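Local atomic coordinates of nucleoporin NUP116 (Candida glabrata, PDB entry 3NF5), a protein that probably serves as a structural constituent of the nuclear pore complex, taking part in protein and mRNA transport, and is represented here by its C-terminal domain. Residues N15-P20 with G42-G47; K48-D53 with R96-C101; H137-D142 with C149-H154. All coordinates share one frame; numbering follows the deposited sequence. Where two conformers were deposited one is given.

Contact 1 (N15-P20 with G42-G47)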
ATOM      1  N   ASN A  15      -5.084 -12.220  -1.849  1.00 32.50           N
ATOM      2  CA  ASN A  15      -4.344 -11.122  -1.208  1.00 31.79           C
ATOM      3  C   ASN A  15      -4.803  -9.677  -1.529  1.00 27.88           C
ATOM      4  O   ASN A  15      -5.023  -8.929  -0.561  1.00 28.80           O
ATOM      5  CB  ASN A  15      -2.827 -11.216  -1.431  1.00 32.76           C
ATOM      6  CG  ASN A  15      -2.267 -12.601  -1.175  1.00 36.33           C
ATOM      7  OD1 ASN A  15      -1.718 -13.246  -2.096  1.00 38.97           O
ATOM      8  ND2 ASN A  15      -2.395 -13.063   0.059  1.00 38.12           N
ATOM      9  N   TYR A  16      -4.946  -9.272  -2.800  1.00 23.21           N
ATOM     10  CA  TYR A  16      -5.340  -7.850  -3.070  1.00 20.81           C
ATOM     11  C   TYR A  16      -6.814  -7.646  -2.911  1.00 19.74           C
ATOM     12  O   TYR A  16      -7.603  -8.497  -3.234  1.00 17.25           O
ATOM     13  CB  TYR A  16      -4.954  -7.315  -4.464  1.00 19.67           C
ATOM     14  CG  TYR A  16      -3.524  -6.967  -4.562  1.00 19.57           C
ATOM     15  CD1 TYR A  16      -3.074  -5.708  -4.222  1.00 17.39           C
ATOM     16  CD2 TYR A  16      -2.587  -7.907  -4.975  1.00 22.17           C
ATOM     17  CE1 TYR A  16      -1.748  -5.360  -4.305  1.00 17.30           C
ATOM     18  CE2 TYR A  16      -1.220  -7.591  -4.990  1.00 18.24           C
ATOM     19  CZ  TYR A  16      -0.819  -6.314  -4.683  1.00 20.03           C
ATOM     20  OH  TYR A  16       0.500  -5.940  -4.722  1.00 16.29           O
ATOM     21  N   TYR A  17      -7.154  -6.451  -2.501  1.00 17.59           N
ATOM     22  CA  TYR A  17      -8.514  -6.040  -2.403  1.00 17.78           C
ATOM     23  C   TYR A  17      -8.577  -4.531  -2.626  1.00 16.92           C
ATOM     24  O   TYR A  17      -7.602  -3.840  -2.458  1.00 13.45           O
ATOM     25  CB  TYR A  17      -9.139  -6.437  -1.066  1.00 18.33           C
ATOM     26  CG  TYR A  17      -8.503  -5.806   0.130  1.00 17.33           C
ATOM     27  CD1 TYR A  17      -9.010  -4.624   0.676  1.00 20.24           C
ATOM     28  CD2 TYR A  17      -7.364  -6.357   0.719  1.00 17.30           C
ATOM     29  CE1 TYR A  17      -8.416  -4.025   1.787  1.00 16.61           C
ATOM     30  CE2 TYR A  17      -6.784  -5.784   1.809  1.00 15.64           C
ATOM     31  CZ  TYR A  17      -7.311  -4.601   2.333  1.00 18.39           C
ATOM     32  OH  TYR A  17      -6.744  -4.035   3.399  1.00 22.34           O
ATOM     33  N   ILE A  18      -9.757  -4.071  -3.022  1.00 17.86           N
ATOM     34  CA  ILE A  18     -10.017  -2.636  -3.238  1.00 17.81           C
ATOM     35  C   ILE A  18     -11.425  -2.312  -2.733  1.00 17.68           C
ATOM     36  O   ILE A  18     -12.333  -3.109  -2.969  1.00 18.41           O
ATOM     37  CB  ILE A  18      -9.866  -2.285  -4.712  1.00 18.58           C
ATOM     38  CG1 ILE A  18      -9.816  -0.782  -4.932  1.00 20.05           C
ATOM     39  CG2 ILE A  18     -10.974  -2.908  -5.560  1.00 22.64           C
ATOM     40  CD1 ILE A  18      -9.378  -0.398  -6.383  1.00 18.41           C
ATOM     41  N   SER A  19     -11.571  -1.145  -2.086  1.00 16.85           N
ATOM     42  CA  SER A  19     -12.860  -0.604  -1.520  1.00 18.60           C
ATOM     43  C   SER A  19     -12.944   0.876  -1.841  1.00 18.93           C
ATOM     44  O   SER A  19     -11.987   1.586  -1.630  1.00 17.83           O
ATOM     45  CB  SER A  19     -12.868  -0.801  -0.015  1.00 18.20           C
ATOM     46  OG  SER A  19     -14.026  -0.216   0.601  1.00 25.60           O
ATOM     47  N   PRO A  20     -14.039   1.338  -2.475  1.00 20.05           N
ATOM     48  CA  PRO A  20     -15.118   0.546  -3.073  1.00 20.62           C
ATOM     49  C   PRO A  20     -14.648  -0.540  -4.076  1.00 20.82           C
ATOM     50  O   PRO A  20     -13.547  -0.459  -4.665  1.00 19.23           O
ATOM     51  CB  PRO A  20     -16.065   1.607  -3.716  1.00 20.49           C
ATOM     52  CG  PRO A  20     -15.651   2.946  -3.077  1.00 21.70           C
ATOM     53  CD  PRO A  20     -14.207   2.796  -2.656  1.00 20.41           C
ATOM     54  N   GLY A  42      -5.470  -2.652  -0.737  1.00 13.35           N
ATOM     55  CA  GLY A  42      -4.545  -3.380   0.124  1.00 13.56           C
ATOM     56  C   GLY A  42      -4.141  -4.767  -0.378  1.00 16.35           C
ATOM     57  O   GLY A  42      -4.734  -5.329  -1.320  1.00 15.41           O
ATOM     58  N   ASN A  43      -3.140  -5.318   0.305  1.00 18.00           N
ATOM     59  CA  ASN A  43      -2.681  -6.652   0.105  1.00 18.51           C
ATOM     60  C   ASN A  43      -2.651  -7.238   1.522  1.00 19.66           C
ATOM     61  O   ASN A  43      -1.941  -6.753   2.359  1.00 17.38           O
ATOM     62  CB  ASN A  43      -1.304  -6.636  -0.522  1.00 19.02           C
ATOM     63  CG  ASN A  43      -0.769  -8.056  -0.754  1.00 21.33           C
ATOM     64  OD1 ASN A  43      -0.860  -8.925   0.152  1.00 21.78           O
ATOM     65  ND2 ASN A  43      -0.295  -8.311  -1.949  1.00 19.79           N
ATOM     66  N   LYS A  44      -3.441  -8.260   1.783  1.00 21.32           N
ATOM     67  CA  LYS A  44      -3.661  -8.776   3.127  1.00 23.47           C
ATOM     68  C   LYS A  44      -2.385  -9.222   3.796  1.00 22.73           C
ATOM     69  O   LYS A  44      -2.251  -9.121   5.010  1.00 22.66           O
ATOM     70  CB  LYS A  44      -4.624  -9.996   3.101  1.00 24.29           C
ATOM     71  CG  LYS A  44      -6.090  -9.675   2.736  1.00 29.98           C
ATOM     72  CD  LYS A  44      -6.915  -9.246   3.944  1.00 33.59           C
ATOM     73  CE  LYS A  44      -8.361  -8.862   3.567  1.00 33.48           C
ATOM     74  NZ  LYS A  44      -9.139  -9.951   2.837  1.00 35.54           N
ATOM     75  N   GLN A  45      -1.457  -9.731   2.999  1.00 22.72           N
ATOM     76  CA  GLN A  45      -0.173 -10.212   3.494  1.00 23.36           C
ATOM     77  C   GLN A  45       0.834  -9.091   3.815  1.00 21.57           C
ATOM     78  O   GLN A  45       1.632  -9.277   4.726  1.00 20.75           O
ATOM     79  CB  GLN A  45       0.504 -11.153   2.478  1.00 23.78           C
ATOM     80  CG  GLN A  45      -0.013 -12.558   2.378  1.00 29.98           C
ATOM     81  CD  GLN A  45       1.087 -13.481   1.897  1.00 34.26           C
ATOM     82  OE1 GLN A  45       1.764 -14.123   2.712  1.00 40.48           O
ATOM     83  NE2 GLN A  45       1.360 -13.451   0.593  1.00 35.75           N
ATOM     84  N   TYR A  46       0.816  -7.958   3.070  1.00 18.36           N
ATOM     85  CA  TYR A  46       1.944  -7.002   3.074  1.00 17.69           C
ATOM     86  C   TYR A  46       1.660  -5.539   3.423  1.00 17.04           C
ATOM     87  O   TYR A  46       2.551  -4.876   3.929  1.00 18.71           O
ATOM     88  CB  TYR A  46       2.679  -7.042   1.761  1.00 19.70           C
ATOM     89  CG  TYR A  46       3.280  -8.422   1.421  1.00 22.13           C
ATOM     90  CD1 TYR A  46       4.095  -9.095   2.333  1.00 23.73           C
ATOM     91  CD2 TYR A  46       3.007  -9.038   0.201  1.00 23.48           C
ATOM     92  CE1 TYR A  46       4.625 -10.422   2.009  1.00 25.92           C
ATOM     93  CE2 TYR A  46       3.503 -10.356  -0.106  1.00 26.08           C
ATOM     94  CZ  TYR A  46       4.308 -11.020   0.799  1.00 28.39           C
ATOM     95  OH  TYR A  46       4.845 -12.294   0.448  1.00 33.42           O
ATOM     96  N   GLY A  47       0.457  -5.026   3.165  1.00 15.90           N
ATOM     97  CA  GLY A  47       0.196  -3.616   3.528  1.00 14.21           C
ATOM     98  C   GLY A  47      -1.041  -3.103   2.845  1.00 13.75           C
ATOM     99  O   GLY A  47      -1.704  -3.820   2.092  1.00 13.14           O
TER
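Tyr-17 and Gly-42 form the hydrogen-bonded pair that joins these antiparallel strands: Tyr-17 N donates to Gly-42 O at 2.9 Å, and Gly-42 N returns a bond to Tyr-17 O. The Tyr-17 side chain stands between its backbone N and carbonyl carbon (chi1 63°), which swings the ring across the neighbouring strand, with Gly-42 CA over one face, 4.0 Å from the ring centroid, in a CH-pi contact. Glycine suits this place because, with no side chain, its CA can come close to the ring. Lys-44 also lays its methylene carbons against the ring, with CE 3.9 Å from Tyr-17 CE2.

On the other side of the sheet Tyr-16 meets Asn-43, the non-hydrogen-bonded pair. Asn-43 ND2 lies over one face of the Tyr-16 ring toward its rim, 3.3 Å from CE2, and the amide plane is turned 71° against the ring. Asn-15 adds a third main-chain bond, its O accepting from Lys-44 N at 2.9 Å, and its side chain runs alongside that of Asn-43 with the two amides nearly parallel, their planes 9° apart.

Behind these contacts, Asn-43 OD1 accepts from Gln-45 N at 3.0 Å, in the carbonyl plane, making an Asx turn; Asn-43 O takes both Tyr-46 N and Gly-47 N in a classic beta bulge. The Tyr-16 hydroxyl is hydrogen-bonded to Phe-72 N, and its ring rests on Val-71 and Cys-66.

Asn-43 thus uses its carbonyl oxygens to shape the turn while its amide nitrogen lies over an aromatic face, so one polar residue serves both the turn and the strand pairing.

Contact 2 (K48-D53 with R96-C101); sequences KIEFLD and RARISC
Strands 48-51 and 97-101 run antiparallel at 165°, their axes 4.6 Å apart, with two-way backbone bonds at the pairs Lys-48 with Ser-100 and Glu-50 with Arg-98, and a further bond from Leu-52 N to Arg-96 O. On the face of Ile-49, Phe-51, Ala-97 and Ile-99, the two isoleucines lie side by side, CG1 to CG1 at 3.7 Å. The small Ala-97 CB touches both Ile-49 CG1 and Phe-51 CD2, so that both larger side chains can close on it; Val-70 and Phe-72 of strand 70-73 pack on Ile-49.

The opposite face is polar. Lys-48 NZ bridges to Glu-50 OE1 at 2.7 Å, while Glu-50 OE2 reaches across through water: one molecule links it to Ser-100 OG, another to Arg-98 NH1. Arg-98 itself pairs with Glu-139. At the strand end Leu-52 packs against two guanidinium groups, CB over a face of Arg-96 and its branch CD1 over a face of Arg-98. The Arg-96 chain bends at chi3 (48°), bringing NH2 into a salt bridge with Asp-53 OD1, 2.8 Å away and met from above the carboxylate plane.

This is the central strand pair of the six-stranded antiparallel sheet in a C-terminal domain of the Nup98-type autopeptidase S59 family.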
ATOM      1  N   LYS A  48      -1.334  -1.833   3.099  1.00 14.01           N
ATOM      2  CA  LYS A  48      -2.453  -1.169   2.446  1.00 14.59           C
ATOM      3  C   LYS A  48      -2.224   0.335   2.339  1.00 14.15           C
ATOM      4  O   LYS A  48      -1.462   0.936   3.092  1.00 14.17           O
ATOM      5  CB  LYS A  48      -3.761  -1.395   3.171  1.00 14.13           C
ATOM      6  CG  LYS A  48      -3.863  -0.961   4.638  1.00 17.36           C
ATOM      7  CD  LYS A  48      -5.248  -1.221   5.240  1.00 17.63           C
ATOM      8  CE  LYS A  48      -5.291  -0.977   6.762  1.00 20.18           C
ATOM      9  NZ  LYS A  48      -6.710  -1.075   7.214  1.00 16.55           N
ATOM     10  N   ILE A  49      -2.951   0.922   1.401  1.00 14.28           N
ATOM     11  CA  ILE A  49      -3.029   2.382   1.321  1.00 13.12           C
ATOM     12  C   ILE A  49      -4.496   2.857   1.389  1.00 13.05           C
ATOM     13  O   ILE A  49      -5.403   2.266   0.775  1.00 13.07           O
ATOM     14  CB  ILE A  49      -2.295   2.891   0.059  1.00 12.11           C
ATOM     15  CG1 ILE A  49      -2.278   4.436   0.065  1.00  9.78           C
ATOM     16  CG2 ILE A  49      -2.858   2.285  -1.156  1.00 13.12           C
ATOM     17  CD1 ILE A  49      -1.337   5.048  -0.964  1.00 11.68           C
ATOM     18  N   GLU A  50      -4.698   3.882   2.213  1.00 13.93           N
ATOM     19  CA  GLU A  50      -6.056   4.451   2.556  1.00 14.29           C
ATOM     20  C   GLU A  50      -5.930   5.949   2.187  1.00 12.72           C
ATOM     21  O   GLU A  50      -5.254   6.693   2.850  1.00 12.07           O
ATOM     22  CB  GLU A  50      -6.400   4.225   4.025  1.00 13.94           C
ATOM     23  CG  GLU A  50      -6.594   2.731   4.338  1.00 17.11           C
ATOM     24  CD  GLU A  50      -6.450   2.376   5.796  1.00 20.47           C
ATOM     25  OE1 GLU A  50      -7.072   1.368   6.234  1.00 27.88           O
ATOM     26  OE2 GLU A  50      -5.689   3.051   6.502  1.00 25.63           O
ATOM     27  N   PHE A  51      -6.504   6.321   1.059  1.00 13.21           N
ATOM     28  CA  PHE A  51      -6.473   7.684   0.582  1.00 14.77           C
ATOM     29  C   PHE A  51      -7.393   8.540   1.454  1.00 15.19           C
ATOM     30  O   PHE A  51      -8.529   8.175   1.720  1.00 17.04           O
ATOM     31  CB  PHE A  51      -6.873   7.752  -0.881  1.00 15.17           C
ATOM     32  CG  PHE A  51      -5.887   7.118  -1.766  1.00 15.29           C
ATOM     33  CD1 PHE A  51      -6.000   5.780  -2.084  1.00 13.96           C
ATOM     34  CD2 PHE A  51      -4.788   7.820  -2.172  1.00 15.02           C
ATOM     35  CE1 PHE A  51      -5.044   5.172  -2.860  1.00 13.44           C
ATOM     36  CE2 PHE A  51      -3.813   7.233  -2.916  1.00 14.55           C
ATOM     37  CZ  PHE A  51      -3.942   5.888  -3.274  1.00 15.95           C
ATOM     38  N   LEU A  52      -6.867   9.643   1.926  1.00 14.56           N
ATOM     39  CA  LEU A  52      -7.554  10.446   2.926  1.00 14.80           C
ATOM     40  C   LEU A  52      -8.240  11.642   2.286  1.00 17.08           C
ATOM     41  O   LEU A  52      -9.102  12.220   2.891  1.00 19.80           O
ATOM     42  CB  LEU A  52      -6.595  10.866   3.990  1.00 13.47           C
ATOM     43  CG  LEU A  52      -5.987   9.703   4.731  1.00 12.79           C
ATOM     44  CD1 LEU A  52      -4.914  10.228   5.692  1.00 18.10           C
ATOM     45  CD2 LEU A  52      -7.028   8.932   5.481  1.00 18.07           C
ATOM     46  N   ASP A  53      -7.874  12.005   1.059  1.00 19.09           N
ATOM     47  CA  ASP A  53      -8.705  12.906   0.279  1.00 21.19           C
ATOM     48  C   ASP A  53      -9.436  12.179  -0.825  1.00 20.63           C
ATOM     49  O   ASP A  53      -8.980  11.103  -1.241  1.00 22.16           O
ATOM     50  CB  ASP A  53      -7.823  13.946  -0.335  1.00 21.25           C
ATOM     51  CG  ASP A  53      -7.229  14.926   0.710  1.00 23.66           C
ATOM     52  OD1 ASP A  53      -7.872  15.227   1.761  1.00 29.84           O
ATOM     53  OD2 ASP A  53      -6.074  15.332   0.449  1.00 30.74           O
ATOM     54  N   ARG A  96      -3.401  12.905  -0.388  1.00 16.33           N
ATOM     55  CA  ARG A  96      -3.032  12.550   0.966  1.00 16.99           C
ATOM     56  C   ARG A  96      -3.497  11.108   1.268  1.00 14.30           C
ATOM     57  O   ARG A  96      -4.587  10.733   0.874  1.00 13.56           O
ATOM     58  CB  ARG A  96      -3.629  13.562   1.917  1.00 18.66           C
ATOM     59  CG  ARG A  96      -3.080  13.556   3.313  1.00 25.44           C
ATOM     60  CD  ARG A  96      -3.519  14.793   4.048  1.00 26.58           C
ATOM     61  NE  ARG A  96      -4.965  14.976   3.862  1.00 35.36           N
ATOM     62  CZ  ARG A  96      -5.925  14.618   4.731  1.00 35.41           C
ATOM     63  NH1 ARG A  96      -5.632  14.087   5.915  1.00 38.62           N
ATOM     64  NH2 ARG A  96      -7.204  14.814   4.412  1.00 36.03           N
ATOM     65  N   ALA A  97      -2.680  10.352   1.993  1.00 12.95           N
ATOM     66  CA  ALA A  97      -2.935   8.913   2.182  1.00 12.74           C
ATOM     67  C   ALA A  97      -2.258   8.433   3.470  1.00 11.05           C
ATOM     68  O   ALA A  97      -1.342   9.064   3.958  1.00 10.89           O
ATOM     69  CB  ALA A  97      -2.478   8.088   0.956  1.00 13.37           C
ATOM     70  N   ARG A  98      -2.758   7.352   4.029  1.00 11.72           N
ATOM     71  CA  ARG A  98      -2.156   6.714   5.176  1.00 10.66           C
ATOM     72  C   ARG A  98      -1.807   5.357   4.625  1.00 12.09           C
ATOM     73  O   ARG A  98      -2.695   4.620   4.015  1.00  9.76           O
ATOM     74  CB  ARG A  98      -3.128   6.583   6.337  1.00 11.55           C
ATOM     75  CG  ARG A  98      -2.639   5.728   7.481  1.00 13.23           C
ATOM     76  CD  ARG A  98      -3.547   5.760   8.736  1.00 16.18           C
ATOM     77  NE  ARG A  98      -3.579   7.068   9.412  1.00 15.57           N
ATOM     78  CZ  ARG A  98      -4.620   7.890   9.458  1.00 18.63           C
ATOM     79  NH1 ARG A  98      -5.794   7.598   8.864  1.00 16.79           N
ATOM     80  NH2 ARG A  98      -4.476   9.039  10.101  1.00 22.07           N
ATOM     81  N   ILE A  99      -0.543   5.021   4.863  1.00 12.27           N
ATOM     82  CA  ILE A  99       0.021   3.720   4.429  1.00 13.60           C
ATOM     83  C   ILE A  99       0.398   2.830   5.625  1.00 13.76           C
ATOM     84  O   ILE A  99       0.994   3.298   6.606  1.00 14.82           O
ATOM     85  CB  ILE A  99       1.201   3.991   3.501  1.00 11.91           C
ATOM     86  CG1 ILE A  99       0.700   4.825   2.284  1.00 12.22           C
ATOM     87  CG2 ILE A  99       1.852   2.594   3.051  1.00 15.14           C
ATOM     88  CD1 ILE A  99       1.693   5.274   1.284  1.00 17.51           C
ATOM     89  N   SER A 100      -0.018   1.569   5.589  1.00 14.94           N
ATOM     90  CA  SER A 100       0.356   0.604   6.621  1.00 14.43           C
ATOM     91  C   SER A 100       1.170  -0.537   5.938  1.00 15.37           C
ATOM     92  O   SER A 100       0.763  -1.025   4.914  1.00 15.77           O
ATOM     93  CB  SER A 100      -0.883   0.011   7.312  1.00 14.57           C
ATOM     94  OG  SER A 100      -1.754   1.019   7.873  1.00 18.17           O
ATOM     95  N   CYS A 101       2.317  -0.876   6.507  1.00 16.37           N
ATOM     96  CA  CYS A 101       3.207  -1.988   6.042  1.00 18.77           C
ATOM     97  C   CYS A 101       3.337  -3.036   7.174  1.00 18.20           C
ATOM     98  O   CYS A 101       3.536  -2.686   8.355  1.00 15.78           O
ATOM     99  CB  CYS A 101       4.552  -1.436   5.704  1.00 19.49           C
ATOM    100  SG  CYS A 101       4.592  -0.275   4.365  1.00 30.27           S
TER
HETATM  101  O   HOH W   1      -3.203   2.422   5.841  1.00 14.58           O
HETATM  102  O   HOH W   2      -7.049   5.106   7.897  1.00 21.55           O

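Contact 3 (H137-D142 with C149-H154)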
ATOM      1  N   HIS A 137       5.286  11.117   6.832  1.00 18.99           N
ATOM      2  CA  HIS A 137       4.968  11.515   8.190  1.00 18.17           C
ATOM      3  C   HIS A 137       4.659  10.307   9.087  1.00 17.06           C
ATOM      4  O   HIS A 137       3.495   9.788   9.164  1.00 17.00           O
ATOM      5  CB  HIS A 137       3.766  12.462   8.174  1.00 17.97           C
ATOM      6  CG  HIS A 137       3.966  13.684   7.324  1.00 19.83           C
ATOM      7  ND1 HIS A 137       4.859  14.675   7.656  1.00 22.72           N
ATOM      8  CD2 HIS A 137       3.401  14.063   6.149  1.00 21.79           C
ATOM      9  CE1 HIS A 137       4.821  15.624   6.733  1.00 27.09           C
ATOM     10  NE2 HIS A 137       3.926  15.285   5.815  1.00 26.23           N
ATOM     11  N   PHE A 138       5.693   9.846   9.782  1.00 18.28           N
ATOM     12  CA  PHE A 138       5.613   8.684  10.725  1.00 17.24           C
ATOM     13  C   PHE A 138       4.452   8.825  11.645  1.00 17.35           C
ATOM     14  O   PHE A 138       4.269   9.892  12.200  1.00 15.22           O
ATOM     15  CB  PHE A 138       6.929   8.590  11.530  1.00 17.99           C
ATOM     16  CG  PHE A 138       6.988   7.458  12.482  1.00 17.74           C
ATOM     17  CD1 PHE A 138       7.588   6.263  12.105  1.00 21.39           C
ATOM     18  CD2 PHE A 138       6.470   7.560  13.735  1.00 16.99           C
ATOM     19  CE1 PHE A 138       7.638   5.178  12.972  1.00 21.13           C
ATOM     20  CE2 PHE A 138       6.551   6.486  14.633  1.00 20.99           C
ATOM     21  CZ  PHE A 138       7.160   5.286  14.223  1.00 19.04           C
ATOM     22  N   GLU A 139       3.622   7.786  11.773  1.00 17.41           N
ATOM     23  CA  GLU A 139       2.580   7.777  12.791  1.00 18.42           C
ATOM     24  C   GLU A 139       2.929   6.747  13.876  1.00 17.66           C
ATOM     25  O   GLU A 139       2.982   7.083  15.074  1.00 18.35           O
ATOM     26  CB  GLU A 139       1.168   7.471  12.253  1.00 18.55           C
ATOM     27  CG  GLU A 139       0.517   8.594  11.497  1.00 22.86           C
ATOM     28  CD  GLU A 139      -1.026   8.361  11.306  1.00 28.13           C
ATOM     29  OE1 GLU A 139      -1.443   7.180  11.143  1.00 26.37           O
ATOM     30  OE2 GLU A 139      -1.791   9.396  11.339  1.00 25.02           O
ATOM     31  N   SER A 140       3.142   5.507  13.505  1.00 17.46           N
ATOM     32  CA  SER A 140       3.419   4.495  14.530  1.00 17.60           C
ATOM     33  C   SER A 140       4.216   3.292  14.030  1.00 18.06           C
ATOM     34  O   SER A 140       4.219   3.003  12.828  1.00 19.53           O
ATOM     35  CB  SER A 140       2.107   3.984  15.070  1.00 17.80           C
ATOM     36  OG  SER A 140       1.406   3.232  14.082  1.00 18.01           O
ATOM     37  N   TYR A 141       4.889   2.619  14.946  1.00 17.97           N
ATOM     38  CA  TYR A 141       5.571   1.333  14.638  1.00 20.05           C
ATOM     39  C   TYR A 141       5.468   0.427  15.847  1.00 21.87           C
ATOM     40  O   TYR A 141       5.889   0.848  16.917  1.00 21.83           O
ATOM     41  CB  TYR A 141       7.038   1.521  14.338  1.00 20.51           C
ATOM     42  CG  TYR A 141       7.729   0.177  14.159  1.00 18.71           C
ATOM     43  CD1 TYR A 141       7.391  -0.648  13.105  1.00 20.11           C
ATOM     44  CD2 TYR A 141       8.710  -0.259  15.060  1.00 22.50           C
ATOM     45  CE1 TYR A 141       7.993  -1.902  12.942  1.00 20.60           C
ATOM     46  CE2 TYR A 141       9.331  -1.463  14.905  1.00 22.05           C
ATOM     47  CZ  TYR A 141       8.968  -2.317  13.870  1.00 22.08           C
ATOM     48  OH  TYR A 141       9.603  -3.567  13.702  1.00 27.61           O
ATOM     49  N   ASP A 142       4.922  -0.773  15.649  1.00 23.33           N
ATOM     50  CA  ASP A 142       4.717  -1.743  16.691  1.00 25.22           C
ATOM     51  C   ASP A 142       5.724  -2.902  16.523  1.00 25.81           C
ATOM     52  O   ASP A 142       5.596  -3.740  15.615  1.00 25.50           O
ATOM     53  CB  ASP A 142       3.306  -2.263  16.652  1.00 25.88           C
ATOM     54  CG  ASP A 142       3.033  -3.283  17.747  1.00 30.34           C
ATOM     55  OD1 ASP A 142       3.993  -3.711  18.421  1.00 33.44           O
ATOM     56  OD2 ASP A 142       1.858  -3.634  17.939  1.00 31.93           O
ATOM     57  N   CYS A 149       3.020   2.376  10.367  1.00 16.22           N
ATOM     58  CA  CYS A 149       2.009   3.249   9.792  0.50 16.25           C
ATOM     59  C   CYS A 149       2.541   4.651   9.646  1.00 16.26           C
ATOM     60  O   CYS A 149       3.165   5.195  10.575  1.00 15.69           O
ATOM     61  CB  CYS A 149       0.780   3.325  10.672  0.50 16.63           C
ATOM     62  SG  CYS A 149      -0.132   1.815  10.834  0.50 17.00           S
ATOM     63  N   PHE A 150       2.238   5.261   8.496  1.00 16.72           N
ATOM     64  CA  PHE A 150       2.625   6.643   8.226  1.00 15.86           C
ATOM     65  C   PHE A 150       1.669   7.300   7.208  1.00 15.52           C
ATOM     66  O   PHE A 150       0.863   6.610   6.551  1.00 14.01           O
ATOM     67  CB  PHE A 150       4.042   6.675   7.703  1.00 15.58           C
ATOM     68  CG  PHE A 150       4.233   5.994   6.380  1.00 14.61           C
ATOM     69  CD1 PHE A 150       4.301   6.738   5.189  1.00 15.95           C
ATOM     70  CD2 PHE A 150       4.360   4.604   6.329  1.00 16.02           C
ATOM     71  CE1 PHE A 150       4.503   6.098   3.932  1.00 19.68           C
ATOM     72  CE2 PHE A 150       4.554   3.974   5.148  1.00 17.23           C
ATOM     73  CZ  PHE A 150       4.645   4.715   3.912  1.00 18.93           C
ATOM     74  N   THR A 151       1.738   8.617   7.114  1.00 15.23           N
ATOM     75  CA  THR A 151       0.983   9.363   6.101  1.00 16.43           C
ATOM     76  C   THR A 151       1.930  10.045   5.142  1.00 16.94           C
ATOM     77  O   THR A 151       3.135  10.253   5.441  1.00 17.05           O
ATOM     78  CB  THR A 151      -0.013  10.371   6.694  1.00 17.24           C
ATOM     79  OG1 THR A 151       0.677  11.409   7.384  1.00 23.03           O
ATOM     80  CG2 THR A 151      -0.962   9.715   7.643  1.00 19.34           C
ATOM     81  N   VAL A 152       1.371  10.341   3.969  1.00 17.00           N
ATOM     82  CA  VAL A 152       2.034  11.071   2.917  1.00 17.12           C
ATOM     83  C   VAL A 152       1.065  12.168   2.529  1.00 17.77           C
ATOM     84  O   VAL A 152      -0.135  11.974   2.545  1.00 19.35           O
ATOM     85  CB  VAL A 152       2.399  10.111   1.793  1.00 17.29           C
ATOM     86  CG1 VAL A 152       3.413   9.080   2.286  1.00 17.30           C
ATOM     87  CG2 VAL A 152       1.180   9.336   1.259  1.00 15.97           C
ATOM     88  N   ASP A 153       1.564  13.367   2.317  1.00 18.47           N
ATOM     89  CA  ASP A 153       0.787  14.506   1.802  1.00 19.79           C
ATOM     90  C   ASP A 153       0.267  14.325   0.353  1.00 19.48           C
ATOM     91  O   ASP A 153      -0.885  14.683  -0.016  1.00 17.01           O
ATOM     92  CB  ASP A 153       1.689  15.740   1.818  1.00 19.58           C
ATOM     93  CG  ASP A 153       2.134  16.134   3.180  1.00 25.20           C
ATOM     94  OD1 ASP A 153       1.387  15.884   4.133  1.00 30.56           O
ATOM     95  OD2 ASP A 153       3.231  16.749   3.312  1.00 29.90           O
ATOM     96  N   HIS A 154       1.130  13.779  -0.479  1.00 19.38           N
ATOM     97  CA  HIS A 154       0.821  13.507  -1.889  1.00 19.60           C
ATOM     98  C   HIS A 154       1.455  12.138  -2.193  1.00 19.32           C
ATOM     99  O   HIS A 154       2.686  12.030  -2.232  1.00 17.15           O
ATOM    100  CB  HIS A 154       1.423  14.615  -2.790  1.00 19.57           C
ATOM    101  CG  HIS A 154       0.892  15.987  -2.508  1.00 21.35           C
ATOM    102  ND1 HIS A 154      -0.343  16.410  -2.948  1.00 23.35           N
ATOM    103  CD2 HIS A 154       1.380  16.991  -1.753  1.00 22.30           C
ATOM    104  CE1 HIS A 154      -0.578  17.632  -2.511  1.00 26.33           C
ATOM    105  NE2 HIS A 154       0.446  18.001  -1.764  1.00 27.09           N
TER
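His-137 reaches from the start of its strand to Asp-153, just beyond the end of the partner strand. With CG anti to the carbonyl carbon, the imidazole comes over so that the two side chains cross at about a right angle, and NE2 donates to Asp-153 OD2 at 3.0 Å. The bond is almost straight (174°) and lies in the ring plane, yet meets the carboxylate from above, the two planes 47° apart. Nearer the backbone, His-137 CB sits 3.4 Å from Thr-151 OG1.

Thr-151 divides its branches: OG1 stands between backbone N and carbonyl carbon (chi1 66°), which leaves CG2 to face Glu-139, 3.8 Å from OE2. Glu-139 runs extended across the threonine, and its carboxylate pairs with Arg-98. Ser-140 turns OG over its own backbone, 3.5 Å from Cys-149 CB, a small pair suited to close strands. On the other face, Phe-138 packs on Leu-130 of helix 122-132, whereas Phe-150 leans onto Ile-99.

Cys-149 O accepts from both Glu-139 N and Ser-140 N, each at 2.9 Å, which shifts the register by one. Two residues facing one across neighbouring strands define a classic beta bulge, here in the hairpin of strands 137-142 and 147-152 at the sheet edge.

All three contacts belong to one antiparallel six-stranded sheet and follow one another along the chain. Contacts 1 and 2 have centres about 12 Å apart and are joined by the turn from strand 40-43 into strand 47-51; they also touch through Lys-48, whose CD lies 3.7 Å from Tyr-17 OH. Contacts 2 and 3 are closer, centres about 9 Å apart, because strands 97-101 and 147-152 are neighbours: Ile-99 N probably bonds to Phe-150 O at 2.7 Å, and Arg-98 NE meets Glu-139 OE1 at 2.8 Å, tying the edge hairpin to the centre. Contacts 1 and 3, at the two sheet margins, do not touch; their centres are about 18 Å apart.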